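Galactose mutarotase related enzyme (Lactobacillus acidophilus, PDB 3DCD) probably binds carbohydrate and may act as a sugar isomerase of the aldose 1-epimerase family, although its exact role is not established. Local coordinates at residues T135-V140 against Y272-L277. Numbering follows the deposited sequence.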
loop_
_atom_site.group_PDB
_atom_site.type_symbol
_atom_site.label_atom_id
_atom_site.label_comp_id
_atom_site.label_asym_id
_atom_site.label_seq_id
_atom_site.Cartn_x
_atom_site.Cartn_y
_atom_site.Cartn_z
ATOM N N THR A 135 3.420 4.467 25.065
ATOM C CA THR A 135 2.527 4.174 23.940
ATOM C C THR A 135 3.174 4.621 22.623
ATOM O O THR A 135 3.640 5.753 22.502
ATOM C CB THR A 135 1.146 4.822 24.161
ATOM O OG1 THR A 135 0.526 4.184 25.283
ATOM C CG2 THR A 135 0.241 4.650 22.958
HETATM N N MSE A 136 3.241 3.695 21.670
HETATM C CA MSE A 136 3.806 3.954 20.354
HETATM C C MSE A 136 2.730 4.504 19.417
HETATM O O MSE A 136 1.595 4.050 19.445
HETATM C CB MSE A 136 4.385 2.660 19.795
HETATM C CG MSE A 136 4.968 2.781 18.416
HETATM SE SE MSE A 136 5.941 1.146 18.048
HETATM C CE MSE A 136 4.419 0.050 17.615
ATOM N N ILE A 137 3.102 5.479 18.588
ATOM C CA ILE A 137 2.173 6.126 17.649
ATOM C C ILE A 137 2.723 5.922 16.233
ATOM O O ILE A 137 3.822 6.380 15.944
ATOM C CB ILE A 137 1.971 7.635 18.001
ATOM C CG1 ILE A 137 1.464 7.750 19.450
ATOM C CG2 ILE A 137 0.928 8.263 17.069
ATOM C CD1 ILE A 137 1.634 9.110 20.136
ATOM N N PHE A 138 1.976 5.188 15.398
ATOM C CA PHE A 138 2.402 4.830 14.038
ATOM C C PHE A 138 1.256 4.696 13.035
ATOM O O PHE A 138 0.084 4.416 13.399
ATOM C CB PHE A 138 3.188 3.507 14.033
ATOM C CG PHE A 138 2.327 2.310 14.268
ATOM C CD1 PHE A 138 1.954 1.954 15.567
ATOM C CD2 PHE A 138 1.851 1.556 13.197
ATOM C CE1 PHE A 138 1.121 0.862 15.783
ATOM C CE2 PHE A 138 1.023 0.475 13.409
ATOM C CZ PHE A 138 0.655 0.124 14.698
ATOM N N GLY A 139 1.611 4.882 11.760
ATOM C CA GLY A 139 0.754 4.537 10.639
ATOM C C GLY A 139 1.450 3.425 9.856
ATOM O O GLY A 139 2.670 3.318 9.882
ATOM N N VAL A 140 0.667 2.577 9.206
ATOM C CA VAL A 140 1.195 1.506 8.342
ATOM C C VAL A 140 0.258 1.343 7.135
ATOM O O VAL A 140 -0.941 1.585 7.245
ATOM C CB VAL A 140 1.432 0.168 9.121
ATOM C CG1 VAL A 140 0.116 -0.445 9.638
ATOM C CG2 VAL A 140 2.222 -0.826 8.263
ATOM N N TYR A 272 -4.047 13.119 13.460
ATOM C CA TYR A 272 -5.214 12.380 12.984
ATOM C C TYR A 272 -4.888 11.061 12.289
ATOM O O TYR A 272 -3.964 10.988 11.448
ATOM C CB TYR A 272 -6.028 13.261 12.037
ATOM C CG TYR A 272 -7.167 12.514 11.402
ATOM C CD1 TYR A 272 -8.349 12.267 12.107
ATOM C CD2 TYR A 272 -7.056 12.026 10.104
ATOM C CE1 TYR A 272 -9.391 11.553 11.521
ATOM C CE2 TYR A 272 -8.099 11.318 9.515
ATOM C CZ TYR A 272 -9.248 11.084 10.235
ATOM O OH TYR A 272 -10.274 10.375 9.634
ATOM N N GLY A 273 -5.653 10.022 12.644
ATOM C CA GLY A 273 -5.617 8.716 11.953
ATOM C C GLY A 273 -4.431 7.807 12.285
ATOM O O GLY A 273 -4.182 6.814 11.584
HETATM N N MSE A 274 -3.682 8.141 13.335
HETATM C CA MSE A 274 -2.544 7.309 13.748
HETATM C C MSE A 274 -3.036 6.204 14.648
HETATM O O MSE A 274 -4.065 6.365 15.326
HETATM C CB MSE A 274 -1.465 8.125 14.470
HETATM C CG MSE A 274 -0.695 9.075 13.576
HETATM SE SE MSE A 274 0.396 8.084 12.265
HETATM C CE MSE A 274 2.113 8.227 13.176
ATOM N N ASN A 275 -2.331 5.079 14.629
ATOM C CA ASN A 275 -2.549 3.997 15.598
ATOM C C ASN A 275 -1.792 4.240 16.911
ATOM O O ASN A 275 -0.633 4.654 16.896
ATOM C CB ASN A 275 -2.144 2.633 15.004
ATOM C CG ASN A 275 -2.750 2.390 13.640
ATOM O OD1 ASN A 275 -2.061 2.488 12.615
ATOM N ND2 ASN A 275 -4.044 2.096 13.606
ATOM N N HIS A 276 -2.449 3.975 18.041
ATOM C CA HIS A 276 -1.824 4.083 19.365
ATOM C C HIS A 276 -1.706 2.708 20.006
ATOM O O HIS A 276 -2.720 2.032 20.222
ATOM C CB HIS A 276 -2.625 5.023 20.257
ATOM C CG HIS A 276 -2.566 6.452 19.812
ATOM N ND1 HIS A 276 -3.195 6.899 18.669
ATOM C CD2 HIS A 276 -1.942 7.528 20.343
ATOM C CE1 HIS A 276 -2.954 8.188 18.513
ATOM N NE2 HIS A 276 -2.198 8.593 19.515
ATOM N N LEU A 277 -0.473 2.282 20.259
ATOM C CA LEU A 277 -0.191 0.917 20.686
ATOM C C LEU A 277 0.529 0.894 22.029
ATOM O O LEU A 277 1.674 1.345 22.150
ATOM C CB LEU A 277 0.628 0.174 19.606
ATOM C CG LEU A 277 0.915 -1.318 19.822
ATOM C CD1 LEU A 277 -0.381 -2.125 19.837
ATOM C CD2 LEU A 277 1.873 -1.878 18.759
#
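Phe138 and Asn275 face each other as a hydrogen-bonded pair where strand 275-277 runs antiparallel to the start of strand 136-147, in one of the sheets of this galactose mutarotase-like beta fold. Asn275 lays its CB over one face of the Phe138 ring in a CH-pi contact, 3.9 Å from CB to the ring centroid, while CB of Leu277 meets the ring edge at CE1. With chi1 at 72°, CG of Phe138 sits between its own backbone N and carbonyl carbon, which swings the ring across toward strand 275-277. Phe283 and Val128, on strands 282-292 and 121-130, meet this ring, Phe283 edge-to-face, and so join the strand pair to the larger sheet. Cutting this side chain back to alanine is likely to open a gap beneath Asn275 CB and to deprive Leu277 CB and Phe283 of their aromatic partner. On the same side, Met136 and Leu277 lie next to each other and point the same way, with Met136 CE pressed to 3.4 Å from Leu277 CD2. Ile137 and His276 project from the other face, the isoleucine placing CG2 over the imidazole and CG1 3.5 Å from His276 CD2; CG2 also packs on Met274 CB. The selenomethionine Met274, bent at chi2 and chi3, curls back so that its SE lies 3.5 Å from Gly139 N. Two pairs of backbone bonds clamp the strands: Met136 with Leu277, and Phe138 with Asn275, where Asn275 N lies 2.8 Å from Phe138 O.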